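Long-range contacts in yeast glycogen phosphorylase (PDB 1YGP), which is a pyridoxal-5'-phosphate-containing member of the carbohydrate phosphorylase family, built on the two-domain GT-B fold: residues A[225-230]-A[258-263]; A[234-239]-A[424-429]; A[599-604]-A[833-838]; A[623-628]-A[645-650]. All coordinates share one frame; numbering follows the deposited sequence.

Contact 1. Residues A[225-230]-A[258-263]; sequences EVQIPV and LAVAYD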
loop_
_atom_site.group_PDB
_atom_site.type_symbol
_atom_site.label_atom_id
_atom_site.label_comp_id
_atom_site.label_asym_id
_atom_site.label_seq_id
_atom_site.Cartn_x
_atom_site.Cartn_y
_atom_site.Cartn_z
ATOM N N GLU A 225 -12.002 -0.444 10.275
ATOM C CA GLU A 225 -13.253 -0.328 10.998
ATOM C C GLU A 225 -13.617 1.131 11.276
ATOM O O GLU A 225 -14.770 1.532 11.180
ATOM C CB GLU A 225 -13.140 -1.044 12.324
ATOM C CG GLU A 225 -12.838 -2.534 12.306
ATOM C CD GLU A 225 -11.363 -2.881 12.231
ATOM O OE1 GLU A 225 -10.823 -3.011 11.135
ATOM O OE2 GLU A 225 -10.742 -3.033 13.273
ATOM N N VAL A 226 -12.666 1.992 11.609
ATOM C CA VAL A 226 -12.936 3.377 11.943
ATOM C C VAL A 226 -12.884 4.166 10.657
ATOM O O VAL A 226 -11.788 4.454 10.180
ATOM C CB VAL A 226 -11.858 3.848 12.960
ATOM C CG1 VAL A 226 -12.001 5.310 13.308
ATOM C CG2 VAL A 226 -12.053 3.094 14.268
ATOM N N GLN A 227 -14.031 4.473 10.054
ATOM C CA GLN A 227 -14.128 5.333 8.868
ATOM C C GLN A 227 -15.022 6.549 9.103
ATOM O O GLN A 227 -16.242 6.402 9.088
ATOM C CB GLN A 227 -14.694 4.566 7.711
ATOM C CG GLN A 227 -13.722 3.520 7.238
ATOM C CD GLN A 227 -14.258 2.710 6.075
ATOM O OE1 GLN A 227 -15.091 3.146 5.278
ATOM N NE2 GLN A 227 -13.816 1.475 5.939
ATOM N N ILE A 228 -14.519 7.755 9.355
ATOM C CA ILE A 228 -15.327 8.960 9.605
ATOM C C ILE A 228 -15.651 9.627 8.264
ATOM O O ILE A 228 -14.694 9.800 7.512
ATOM C CB ILE A 228 -14.560 10.015 10.470
ATOM C CG1 ILE A 228 -13.811 9.462 11.689
ATOM C CG2 ILE A 228 -15.612 10.975 10.953
ATOM C CD1 ILE A 228 -14.674 8.859 12.809
ATOM N N PRO A 229 -16.868 9.998 7.832
ATOM C CA PRO A 229 -17.131 10.927 6.708
ATOM C C PRO A 229 -16.821 12.392 7.027
ATOM O O PRO A 229 -17.062 12.855 8.152
ATOM C CB PRO A 229 -18.587 10.737 6.376
ATOM C CG PRO A 229 -18.862 9.338 6.885
ATOM C CD PRO A 229 -18.100 9.318 8.206
ATOM N N VAL A 230 -16.298 13.157 6.071
ATOM C CA VAL A 230 -15.876 14.537 6.267
ATOM C C VAL A 230 -16.434 15.252 5.050
ATOM O O VAL A 230 -16.362 14.715 3.943
ATOM C CB VAL A 230 -14.326 14.598 6.320
ATOM C CG1 VAL A 230 -13.844 16.030 6.229
ATOM C CG2 VAL A 230 -13.825 14.066 7.650
ATOM N N LEU A 258 -13.533 10.118 3.126
ATOM C CA LEU A 258 -13.569 9.265 4.290
ATOM C C LEU A 258 -12.257 9.324 4.999
ATOM O O LEU A 258 -11.230 9.372 4.323
ATOM C CB LEU A 258 -13.808 7.827 3.947
ATOM C CG LEU A 258 -15.182 7.434 3.490
ATOM C CD1 LEU A 258 -15.219 5.927 3.418
ATOM C CD2 LEU A 258 -16.250 7.883 4.467
ATOM N N ALA A 259 -12.270 9.303 6.327
ATOM C CA ALA A 259 -11.054 9.341 7.106
ATOM C C ALA A 259 -10.947 7.948 7.703
ATOM O O ALA A 259 -11.862 7.482 8.384
ATOM C CB ALA A 259 -11.182 10.364 8.199
ATOM N N VAL A 260 -9.889 7.213 7.412
ATOM C CA VAL A 260 -9.707 5.884 7.952
ATOM C C VAL A 260 -8.528 6.056 8.894
ATOM O O VAL A 260 -7.526 6.685 8.508
ATOM C CB VAL A 260 -9.409 4.933 6.777
ATOM C CG1 VAL A 260 -8.997 3.545 7.236
ATOM C CG2 VAL A 260 -10.677 4.842 5.947
ATOM N N ALA A 261 -8.653 5.552 10.120
ATOM C CA ALA A 261 -7.609 5.641 11.126
ATOM C C ALA A 261 -6.547 4.567 11.011
ATOM O O ALA A 261 -6.812 3.445 10.540
ATOM C CB ALA A 261 -8.191 5.516 12.508
ATOM N N TYR A 262 -5.330 4.937 11.427
ATOM C CA TYR A 262 -4.181 4.055 11.538
ATOM C C TYR A 262 -3.598 4.344 12.918
ATOM O O TYR A 262 -3.344 5.499 13.293
ATOM C CB TYR A 262 -3.135 4.368 10.486
ATOM C CG TYR A 262 -3.475 3.860 9.098
ATOM C CD1 TYR A 262 -4.497 4.478 8.368
ATOM C CD2 TYR A 262 -2.777 2.784 8.542
ATOM C CE1 TYR A 262 -4.826 4.030 7.092
ATOM C CE2 TYR A 262 -3.103 2.328 7.253
ATOM C CZ TYR A 262 -4.130 2.960 6.542
ATOM O OH TYR A 262 -4.479 2.548 5.274
ATOM N N ASP A 263 -3.477 3.313 13.738
ATOM C CA ASP A 263 -2.945 3.414 15.069
ATOM C C ASP A 263 -1.479 3.047 15.222
ATOM O O ASP A 263 -0.988 1.983 14.819
ATOM C CB ASP A 263 -3.798 2.547 15.952
ATOM C CG ASP A 263 -5.128 3.179 16.329
ATOM O OD1 ASP A 263 -5.257 4.393 16.285
ATOM O OD2 ASP A 263 -6.050 2.461 16.699
#

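Contact 2. Residues A[234-239]-A[424-429]; sequences GYVDRP and LPRHLE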
loop_
_atom_site.group_PDB
_atom_site.type_symbol
_atom_site.label_atom_id
_atom_site.label_comp_id
_atom_site.label_asym_id
_atom_site.label_seq_id
_atom_site.Cartn_x
_atom_site.Cartn_y
_atom_site.Cartn_z
ATOM N N GLY A 234 -20.829 23.045 -0.125
ATOM C CA GLY A 234 -22.216 22.863 0.239
ATOM C C GLY A 234 -22.871 24.156 0.652
ATOM O O GLY A 234 -22.380 25.245 0.364
ATOM N N TYR A 235 -24.001 24.027 1.305
ATOM C CA TYR A 235 -24.729 25.173 1.748
ATOM C C TYR A 235 -25.365 24.884 3.076
ATOM O O TYR A 235 -25.537 23.721 3.465
ATOM C CB TYR A 235 -25.805 25.556 0.742
ATOM C CG TYR A 235 -26.789 24.506 0.265
ATOM C CD1 TYR A 235 -26.373 23.522 -0.625
ATOM C CD2 TYR A 235 -28.123 24.600 0.656
ATOM C CE1 TYR A 235 -27.296 22.630 -1.145
ATOM C CE2 TYR A 235 -29.059 23.710 0.140
ATOM C CZ TYR A 235 -28.638 22.728 -0.766
ATOM O OH TYR A 235 -29.569 21.860 -1.322
ATOM N N VAL A 236 -25.652 25.972 3.779
ATOM C CA VAL A 236 -26.349 25.851 5.036
ATOM C C VAL A 236 -27.734 26.269 4.602
ATOM O O VAL A 236 -27.918 27.124 3.720
ATOM C CB VAL A 236 -25.881 26.821 6.127
ATOM C CG1 VAL A 236 -26.449 26.347 7.449
ATOM C CG2 VAL A 236 -24.379 26.852 6.231
ATOM N N ASP A 237 -28.668 25.583 5.215
ATOM C CA ASP A 237 -30.074 25.799 5.016
ATOM C C ASP A 237 -30.514 25.804 6.462
ATOM O O ASP A 237 -30.051 25.004 7.293
ATOM C CB ASP A 237 -30.639 24.617 4.259
ATOM C CG ASP A 237 -32.143 24.604 4.072
ATOM O OD1 ASP A 237 -32.874 24.397 5.044
ATOM O OD2 ASP A 237 -32.582 24.799 2.938
ATOM N N ARG A 238 -31.309 26.792 6.801
ATOM C CA ARG A 238 -31.887 26.840 8.124
ATOM C C ARG A 238 -33.281 26.225 7.990
ATOM O O ARG A 238 -33.379 25.027 8.278
ATOM C CB ARG A 238 -31.947 28.297 8.602
ATOM N N PRO A 239 -34.383 26.862 7.539
ATOM C CA PRO A 239 -34.663 27.206 6.134
ATOM C C PRO A 239 -33.621 28.094 5.439
ATOM O O PRO A 239 -32.938 27.603 4.546
ATOM C CB PRO A 239 -36.060 27.833 6.194
ATOM C CG PRO A 239 -36.684 27.223 7.427
ATOM C CD PRO A 239 -35.509 27.227 8.397
ATOM N N LEU A 424 -16.147 26.094 3.593
ATOM C CA LEU A 424 -16.732 25.799 4.880
ATOM C C LEU A 424 -17.848 26.806 5.227
ATOM O O LEU A 424 -17.654 27.636 6.131
ATOM C CB LEU A 424 -15.551 25.786 5.908
ATOM C CG LEU A 424 -14.376 24.786 5.684
ATOM C CD1 LEU A 424 -13.386 24.818 6.817
ATOM C CD2 LEU A 424 -14.906 23.377 5.631
ATOM N N PRO A 425 -19.050 26.768 4.608
ATOM C CA PRO A 425 -20.099 27.761 4.815
ATOM C C PRO A 425 -20.630 27.929 6.237
ATOM O O PRO A 425 -20.714 29.041 6.759
ATOM C CB PRO A 425 -21.171 27.369 3.818
ATOM C CG PRO A 425 -20.860 25.983 3.330
ATOM C CD PRO A 425 -19.351 25.982 3.411
ATOM N N ARG A 426 -20.939 26.850 6.951
ATOM C CA ARG A 426 -21.439 26.947 8.325
ATOM C C ARG A 426 -20.366 27.399 9.303
ATOM O O ARG A 426 -20.635 28.144 10.243
ATOM C CB ARG A 426 -21.990 25.582 8.754
ATOM C CG ARG A 426 -22.553 25.495 10.160
ATOM C CD ARG A 426 -23.767 26.401 10.260
ATOM N NE ARG A 426 -24.556 26.183 11.464
ATOM C CZ ARG A 426 -24.848 27.188 12.273
ATOM N NH1 ARG A 426 -24.433 28.427 12.017
ATOM N NH2 ARG A 426 -25.585 26.957 13.351
ATOM N N HIS A 427 -19.112 26.994 9.090
ATOM C CA HIS A 427 -18.036 27.347 10.012
ATOM C C HIS A 427 -17.742 28.825 9.831
ATOM O O HIS A 427 -17.320 29.432 10.806
ATOM C CB HIS A 427 -16.760 26.560 9.750
ATOM C CG HIS A 427 -16.915 25.061 9.972
ATOM N ND1 HIS A 427 -16.698 24.402 11.094
ATOM C CD2 HIS A 427 -17.305 24.134 9.017
ATOM C CE1 HIS A 427 -16.927 23.133 10.869
ATOM N NE2 HIS A 427 -17.294 22.975 9.627
ATOM N N LEU A 428 -17.975 29.440 8.663
ATOM C CA LEU A 428 -17.903 30.896 8.564
ATOM C C LEU A 428 -18.999 31.564 9.402
ATOM O O LEU A 428 -18.773 32.575 10.069
ATOM C CB LEU A 428 -18.105 31.396 7.147
ATOM C CG LEU A 428 -17.182 32.500 6.674
ATOM C CD1 LEU A 428 -17.859 33.107 5.489
ATOM C CD2 LEU A 428 -16.957 33.605 7.678
ATOM N N GLU A 429 -20.220 31.037 9.375
ATOM C CA GLU A 429 -21.328 31.583 10.133
ATOM C C GLU A 429 -20.959 31.614 11.611
ATOM O O GLU A 429 -21.032 32.657 12.271
ATOM C CB GLU A 429 -22.554 30.719 9.936
ATOM C CG GLU A 429 -23.209 30.727 8.572
ATOM C CD GLU A 429 -24.560 30.000 8.499
ATOM O OE1 GLU A 429 -25.020 29.411 9.486
ATOM O OE2 GLU A 429 -25.176 30.028 7.427
#

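Contact 3. Residues A[599-604]-A[833-838]; sequences DTLFDM and LVDQEF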
loop_
_atom_site.group_PDB
_atom_site.type_symbol
_atom_site.label_atom_id
_atom_site.label_comp_id
_atom_site.label_asym_id
_atom_site.label_seq_id
_atom_site.Cartn_x
_atom_site.Cartn_y
_atom_site.Cartn_z
ATOM N N ASP A 599 42.107 16.147 17.651
ATOM C CA ASP A 599 42.454 17.541 17.633
ATOM C C ASP A 599 41.671 18.212 16.504
ATOM O O ASP A 599 41.943 19.370 16.161
ATOM C CB ASP A 599 43.966 17.625 17.448
ATOM C CG ASP A 599 44.557 19.030 17.531
ATOM O OD1 ASP A 599 44.413 19.693 18.564
ATOM O OD2 ASP A 599 45.152 19.459 16.540
ATOM N N THR A 600 40.662 17.564 15.927
ATOM C CA THR A 600 39.873 18.185 14.882
ATOM C C THR A 600 38.586 18.696 15.521
ATOM O O THR A 600 37.806 17.898 16.047
ATOM C CB THR A 600 39.523 17.174 13.795
ATOM O OG1 THR A 600 40.712 16.546 13.336
ATOM C CG2 THR A 600 38.867 17.869 12.630
ATOM N N LEU A 601 38.316 20.004 15.525
ATOM C CA LEU A 601 37.074 20.503 16.101
ATOM C C LEU A 601 35.982 20.297 15.065
ATOM O O LEU A 601 36.091 20.712 13.902
ATOM C CB LEU A 601 37.121 22.001 16.429
ATOM C CG LEU A 601 35.865 22.667 17.000
ATOM C CD1 LEU A 601 35.829 22.571 18.512
ATOM C CD2 LEU A 601 35.884 24.138 16.650
ATOM N N PHE A 602 34.958 19.582 15.501
ATOM C CA PHE A 602 33.779 19.385 14.701
ATOM C C PHE A 602 32.803 20.501 15.065
ATOM O O PHE A 602 32.340 20.650 16.203
ATOM C CB PHE A 602 33.260 17.992 15.011
ATOM C CG PHE A 602 33.965 16.889 14.207
ATOM C CD1 PHE A 602 35.346 16.898 13.979
ATOM C CD2 PHE A 602 33.209 15.829 13.696
ATOM C CE1 PHE A 602 35.947 15.864 13.256
ATOM C CE2 PHE A 602 33.822 14.803 12.978
ATOM C CZ PHE A 602 35.186 14.820 12.759
ATOM N N ASP A 603 32.535 21.336 14.084
ATOM C CA ASP A 603 31.712 22.501 14.264
ATOM C C ASP A 603 30.487 22.344 13.363
ATOM O O ASP A 603 30.643 22.497 12.136
ATOM C CB ASP A 603 32.602 23.677 13.889
ATOM C CG ASP A 603 32.033 25.083 13.910
ATOM O OD1 ASP A 603 30.903 25.298 14.368
ATOM O OD2 ASP A 603 32.748 25.972 13.448
ATOM N N MET A 604 29.274 22.059 13.899
ATOM C CA MET A 604 28.109 21.887 13.050
ATOM C C MET A 604 26.988 22.897 13.137
ATOM O O MET A 604 26.724 23.453 14.205
ATOM C CB MET A 604 27.440 20.511 13.249
ATOM C CG MET A 604 27.505 19.730 14.534
ATOM S SD MET A 604 29.049 18.778 14.700
ATOM C CE MET A 604 28.584 17.122 14.329
ATOM N N LEU A 833 38.506 32.551 20.075
ATOM C CA LEU A 833 38.383 32.003 21.419
ATOM C C LEU A 833 38.144 30.504 21.442
ATOM O O LEU A 833 38.924 29.769 22.049
ATOM C CB LEU A 833 37.247 32.682 22.164
ATOM C CG LEU A 833 37.648 33.981 22.817
ATOM C CD1 LEU A 833 36.466 34.916 22.991
ATOM C CD2 LEU A 833 38.301 33.617 24.132
ATOM N N VAL A 834 37.105 30.033 20.745
ATOM C CA VAL A 834 36.743 28.620 20.660
ATOM C C VAL A 834 37.976 27.801 20.305
ATOM O O VAL A 834 38.352 26.868 21.031
ATOM C CB VAL A 834 35.618 28.425 19.581
ATOM C CG1 VAL A 834 35.383 26.967 19.231
ATOM C CG2 VAL A 834 34.301 28.869 20.158
ATOM N N ASP A 835 38.638 28.225 19.227
ATOM C CA ASP A 835 39.782 27.512 18.727
ATOM C C ASP A 835 40.887 27.343 19.741
ATOM O O ASP A 835 41.441 26.234 19.856
ATOM C CB ASP A 835 40.349 28.216 17.515
ATOM C CG ASP A 835 39.611 27.926 16.218
ATOM O OD1 ASP A 835 39.448 26.754 15.864
ATOM O OD2 ASP A 835 39.233 28.883 15.546
ATOM N N GLN A 836 41.184 28.401 20.499
ATOM C CA GLN A 836 42.263 28.305 21.463
ATOM C C GLN A 836 41.844 27.416 22.612
ATOM O O GLN A 836 42.605 26.521 22.990
ATOM C CB GLN A 836 42.621 29.666 22.016
ATOM N N GLU A 837 40.624 27.612 23.122
ATOM C CA GLU A 837 40.035 26.830 24.197
ATOM C C GLU A 837 40.146 25.349 23.915
ATOM O O GLU A 837 40.853 24.648 24.628
ATOM C CB GLU A 837 38.579 27.188 24.339
ATOM C CG GLU A 837 38.233 28.300 25.297
ATOM C CD GLU A 837 38.105 27.738 26.695
ATOM O OE1 GLU A 837 37.101 27.092 26.965
ATOM O OE2 GLU A 837 39.013 27.922 27.504
ATOM N N PHE A 838 39.552 24.900 22.810
ATOM C CA PHE A 838 39.500 23.497 22.444
ATOM C C PHE A 838 40.858 22.875 22.177
ATOM O O PHE A 838 41.177 21.822 22.726
ATOM C CB PHE A 838 38.595 23.322 21.192
ATOM C CG PHE A 838 38.575 21.915 20.592
ATOM C CD1 PHE A 838 37.793 20.917 21.157
ATOM C CD2 PHE A 838 39.364 21.620 19.476
ATOM C CE1 PHE A 838 37.809 19.642 20.605
ATOM C CE2 PHE A 838 39.375 20.337 18.930
ATOM C CZ PHE A 838 38.595 19.342 19.494
#

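Contact 4. Residues A[623-628]-A[645-650]; sequences IYRYLA and KYPRKV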
loop_
_atom_site.group_PDB
_atom_site.type_symbol
_atom_site.label_atom_id
_atom_site.label_comp_id
_atom_site.label_asym_id
_atom_site.label_seq_id
_atom_site.Cartn_x
_atom_site.Cartn_y
_atom_site.Cartn_z
ATOM N N ILE A 623 34.868 30.948 4.513
ATOM C CA ILE A 623 35.659 31.540 3.449
ATOM C C ILE A 623 36.669 32.501 4.048
ATOM O O ILE A 623 37.837 32.345 3.692
ATOM C CB ILE A 623 34.786 32.293 2.435
ATOM C CG1 ILE A 623 33.786 31.358 1.768
ATOM C CG2 ILE A 623 35.689 32.872 1.359
ATOM C CD1 ILE A 623 32.769 32.095 0.884
ATOM N N TYR A 624 36.310 33.407 4.973
ATOM C CA TYR A 624 37.270 34.315 5.598
ATOM C C TYR A 624 38.473 33.549 6.133
ATOM O O TYR A 624 39.601 33.865 5.749
ATOM C CB TYR A 624 36.642 35.110 6.769
ATOM C CG TYR A 624 37.701 35.878 7.571
ATOM C CD1 TYR A 624 38.227 37.079 7.081
ATOM C CD2 TYR A 624 38.220 35.314 8.749
ATOM C CE1 TYR A 624 39.277 37.697 7.761
ATOM C CE2 TYR A 624 39.268 35.925 9.426
ATOM C CZ TYR A 624 39.790 37.114 8.926
ATOM O OH TYR A 624 40.826 37.723 9.609
ATOM N N ARG A 625 38.274 32.568 7.007
ATOM C CA ARG A 625 39.370 31.807 7.555
ATOM C C ARG A 625 40.183 31.237 6.403
ATOM O O ARG A 625 41.377 31.517 6.367
ATOM C CB ARG A 625 38.821 30.691 8.433
ATOM C CG ARG A 625 39.904 29.769 8.991
ATOM C CD ARG A 625 39.297 28.543 9.632
ATOM N NE ARG A 625 39.322 28.599 11.083
ATOM C CZ ARG A 625 39.991 27.662 11.766
ATOM N NH1 ARG A 625 40.656 26.676 11.131
ATOM N NH2 ARG A 625 39.954 27.670 13.096
ATOM N N TYR A 626 39.591 30.559 5.417
ATOM C CA TYR A 626 40.319 29.984 4.287
ATOM C C TYR A 626 41.198 31.012 3.557
ATOM O O TYR A 626 42.380 30.775 3.274
ATOM C CB TYR A 626 39.326 29.381 3.298
ATOM C CG TYR A 626 39.978 28.774 2.073
ATOM C CD1 TYR A 626 40.807 27.656 2.211
ATOM C CD2 TYR A 626 39.715 29.308 0.808
ATOM C CE1 TYR A 626 41.369 27.061 1.075
ATOM C CE2 TYR A 626 40.273 28.718 -0.330
ATOM C CZ TYR A 626 41.093 27.595 -0.189
ATOM O OH TYR A 626 41.619 26.980 -1.313
ATOM N N LEU A 627 40.632 32.179 3.265
ATOM C CA LEU A 627 41.364 33.253 2.620
ATOM C C LEU A 627 42.541 33.723 3.469
ATOM O O LEU A 627 43.638 33.964 2.955
ATOM C CB LEU A 627 40.389 34.390 2.349
ATOM C CG LEU A 627 40.093 34.735 0.900
ATOM C CD1 LEU A 627 40.163 33.522 -0.033
ATOM C CD2 LEU A 627 38.729 35.385 0.908
ATOM N N ALA A 628 42.347 33.788 4.775
ATOM C CA ALA A 628 43.402 34.160 5.682
ATOM C C ALA A 628 44.504 33.093 5.706
ATOM O O ALA A 628 45.694 33.412 5.646
ATOM C CB ALA A 628 42.797 34.326 7.060
ATOM N N LYS A 645 47.719 29.288 14.122
ATOM C CA LYS A 645 46.706 30.331 14.159
ATOM C C LYS A 645 45.294 29.884 13.801
ATOM O O LYS A 645 44.313 30.400 14.343
ATOM C CB LYS A 645 47.069 31.476 13.216
ATOM C CG LYS A 645 47.791 32.603 13.929
ATOM C CD LYS A 645 47.463 33.945 13.273
ATOM C CE LYS A 645 45.958 34.297 13.291
ATOM N NZ LYS A 645 45.402 34.467 14.630
ATOM N N TYR A 646 45.155 28.970 12.843
ATOM C CA TYR A 646 43.863 28.498 12.383
ATOM C C TYR A 646 43.964 26.993 12.496
ATOM O O TYR A 646 44.431 26.320 11.575
ATOM C CB TYR A 646 43.608 28.894 10.919
ATOM C CG TYR A 646 43.614 30.389 10.688
ATOM C CD1 TYR A 646 42.563 31.156 11.182
ATOM C CD2 TYR A 646 44.684 30.999 10.031
ATOM C CE1 TYR A 646 42.579 32.540 11.030
ATOM C CE2 TYR A 646 44.706 32.385 9.877
ATOM C CZ TYR A 646 43.649 33.146 10.381
ATOM O OH TYR A 646 43.656 34.524 10.252
ATOM N N PRO A 647 43.615 26.388 13.617
ATOM C CA PRO A 647 43.772 24.960 13.786
ATOM C C PRO A 647 42.655 24.138 13.122
ATOM O O PRO A 647 41.558 24.638 12.864
ATOM C CB PRO A 647 43.865 24.829 15.293
ATOM C CG PRO A 647 43.961 26.236 15.847
ATOM C CD PRO A 647 43.167 27.030 14.838
ATOM N N ARG A 648 42.954 22.835 12.981
ATOM C CA ARG A 648 42.133 21.784 12.379
ATOM C C ARG A 648 40.667 21.701 12.823
ATOM O O ARG A 648 40.342 21.432 13.995
ATOM C CB ARG A 648 42.893 20.494 12.647
ATOM C CG ARG A 648 42.405 19.286 11.887
ATOM C CD ARG A 648 43.460 18.188 11.881
ATOM N NE ARG A 648 44.370 18.320 10.748
ATOM C CZ ARG A 648 45.640 18.722 10.867
ATOM N NH1 ARG A 648 46.182 19.040 12.051
ATOM N NH2 ARG A 648 46.372 18.820 9.755
ATOM N N LYS A 649 39.798 21.899 11.828
ATOM C CA LYS A 649 38.364 22.068 11.994
ATOM C C LYS A 649 37.657 21.351 10.850
ATOM O O LYS A 649 38.239 21.136 9.778
ATOM C CB LYS A 649 38.054 23.556 11.931
ATOM C CG LYS A 649 36.737 24.130 12.418
ATOM C CD LYS A 649 36.689 25.540 11.863
ATOM C CE LYS A 649 35.687 26.484 12.552
ATOM N NZ LYS A 649 36.073 26.907 13.894
ATOM N N VAL A 650 36.405 20.954 11.072
ATOM C CA VAL A 650 35.516 20.376 10.073
ATOM C C VAL A 650 34.200 21.092 10.333
ATOM O O VAL A 650 33.647 21.028 11.449
ATOM C CB VAL A 650 35.242 18.855 10.258
ATOM C CG1 VAL A 650 34.275 18.397 9.190
ATOM C CG2 VAL A 650 36.478 18.034 10.079
#

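Contact 1. Residues A[225-230]-A[258-263]
Gln227 lays its CG against the CG2 branch of Val260, 3.6 Å away, the two side chains running alongside each other in the same direction from one non-hydrogen-bonded pair. The glutamine keeps CG next to its own backbone N (chi1 -69°), and the extended chain beyond carries the amide past the valine, bringing OE1 near the CD1 methyl of Leu258. The amide nitrogen is engaged close by, NE2 donating to the backbone O of Asn224. The other methyl of Leu258, CD2, lies 3.8 Å from CG of Pro229, and the leucine thereby spreads its fork between Gln227 and the proline ring on the same face of the sheet. These residues sit where strand 221-232, the outermost of the large mixed sheet of the N-terminal domain within this chain, runs antiparallel to strand 255-267. Ile228 and Ala259 form the hydrogen-bonded pair: Ile228 N reaches Ala259 O at 2.8 Å, and Ala259 N returns the bond to Ile228 O at 2.7 Å. A weaker bond of 3.3 Å joins Ala261 N to Val226 O. Pro229, which has no N-H to give, falls in a non-hydrogen-bonded pair and costs the ladder no bond to 258-263. On the face away from Gln227, the CB atoms of Ile228 and Ala259 stand 4.1 Å apart beneath helix 322-350, whose Phe334 and Ala338 touch the alanine and whose His341 meets the isoleucine. At the corner where strand 221-232 is broken, Glu225 forms a salt bridge through OE2 with Arg58 of the second subunit.

Contact 2. Residues A[234-239]-A[424-429]
A small two-stranded antiparallel sheet, 235-237 with 250-252, rests on the first turn of helix 425-445, and Val236 is the side chain it presses into that turn. The strand and helix segments meet at 64°. The CG2 branch of Val236 does most of the touching: it lies 3.7 Å from Arg426 CB and also meets the backbone N of Arg426 and CB of Pro425. Its CG1 branch faces the aliphatic part of the arginine, 3.9 Å from Arg426 CD, the two side chains crossing at about a right angle. Glu429 approaches the valine from the opposite direction, with OE2 3.5 Å from Val236 CB. The carboxylate is held there by a salt bridge across one turn of the helix, from residue i to i+3, Arg426 NH1 to Glu429 OE1 at 2.8 Å. Arg426 can make it because its CG lies anti to the backbone N and the chain then bends at chi2 (64°), carrying the guanidinium along the helix toward Glu429. An apolar methyl pair is thus seated against the flank of an ion pair, with no hydrogen bond crossing between the segments. Pro425 suits the first turn of a helix, where no backbone N-H is required, and its ring meets the backbone of Gly234, CG lying 3.4 Å from Gly234 O. Gly234 has a positive phi (99°), in a conformation that calls for glycine. Around the contact, Trp251 of the partner strand packs on Pro425, the loop residue Ser249 touches both Val236 and Arg426, and Asp383 of helix 372-384 forms a salt bridge with Arg426 NH2, joining that helix to helix 425-445.

Contact 3. Residues A[599-604]-A[833-838]
Strand 601-604 and helix 833-838 run in roughly opposite senses, at 144°, with their axes 10.6 Å apart at closest approach, a separation bridged by Leu601 and Phe838 reaching toward each other. The leucine comes over one face of the ring: its CD1 methyl lies 3.7 Å from the centroid of the Phe838 ring and only 19° off the ring normal, a CH-pi contact displaced somewhat toward the CG side, where CD1 is 3.5 Å from Phe838 CG. Leu601 CB adds a second touch, 3.8 Å from Phe838 CE2. Both residues place CG opposite the backbone N (chi1 173° for the phenylalanine), which projects the ring from the helix toward the strand. The other leucine methyl, CD2, turns along the helix instead, to CG1 of Val834 at 3.9 Å, the valine lying across the leucine branch. One turn of helix separates Val834 from Phe838, so the two methyls of a single leucine fit against successive turns. At the rim of the ring, near its plane, the carbonyl O of Asp599 stands 3.9 Å from Phe838 CE2. No hydrogen bond joins the segments, although Asp599 OD1 bonds to ND1 of His839, the residue that follows Phe838. Strand 601-606 lies between strands 649-654 and 710-713 in the parallel sheet of the C-terminal domain. Helix 842-856 completes the cluster with Trp845, which meets the Phe838 ring edge-to-face and also touches Leu601 and Val834, so that helices 820-840 and 842-856 both pack on the beginning of strand 601-606, through Leu601.

Contact 4. Residues A[623-628]-A[645-650]
With CG set opposite its backbone N (chi1 176°) and chi2 extended, Arg625 reaches straight off its helix, and a turn at chi3 (-104°) then slots the guanidinium between Tyr646 and Lys649. Tyr646 CB lies 3.7 Å above one face of the group, toward its rim, while Lys649 CD lies 3.9 Å over the centre of the opposite face. Pro647 O sits at the edge, almost in the guanidinium plane, and accepts a fairly straight bond (163°) from Arg625 NH1 at 2.8 Å, with a weak second one from NH2. The nitrogen itself stands above the carbonyl plane. Two faces and an edge are therefore engaged, which fixes the rotation of the group. Farther back, Arg625 CG packs 3.7 Å from Tyr646 CD1, and the far part of the phenol ring rests on Ala628, whose CB is 3.6 Å from Tyr646 CZ. Arg625 NH2 and Lys649 NZ are 4.0 Å apart, two cations gathered round Asp835, which forms a salt bridge with the arginine and a long, weak ion pair with the lysine; Lys649 NZ has another such weak pairing with Asp603. This charge pairing probably eases their proximity. Helix 615-634 and strand 649-654, with strand 601-606 before them, form a beta-alpha-beta crossover between adjacent parallel strands, the repeating element of Rossmann-like sheets such as those of GT-B proteins.

How the contacts relate
Contacts 3 and 4 belong together: their centres lie 11 Å apart, neighbouring strands 601-606 and 649-654 bring them to one sheet, and helix 820-840, which supplies one side of contact 3, also packs against contact 4, with the salt bridge from Asp835 to Arg625 as a direct tie. Contact 3 is buried and apolar, whereas contact 4, only partly buried, turns on a guanidinium. Contacts 1 and 2 lie on the opposite side of the chain's centre. Strands 221-232 and 235-237 follow each other in the chain, yet one is knitted into a large sheet by backbone bonds, while the other, at the surface, meets a helix through a valine set against an ion pair. Only contact 1 includes a residue that reaches the second subunit.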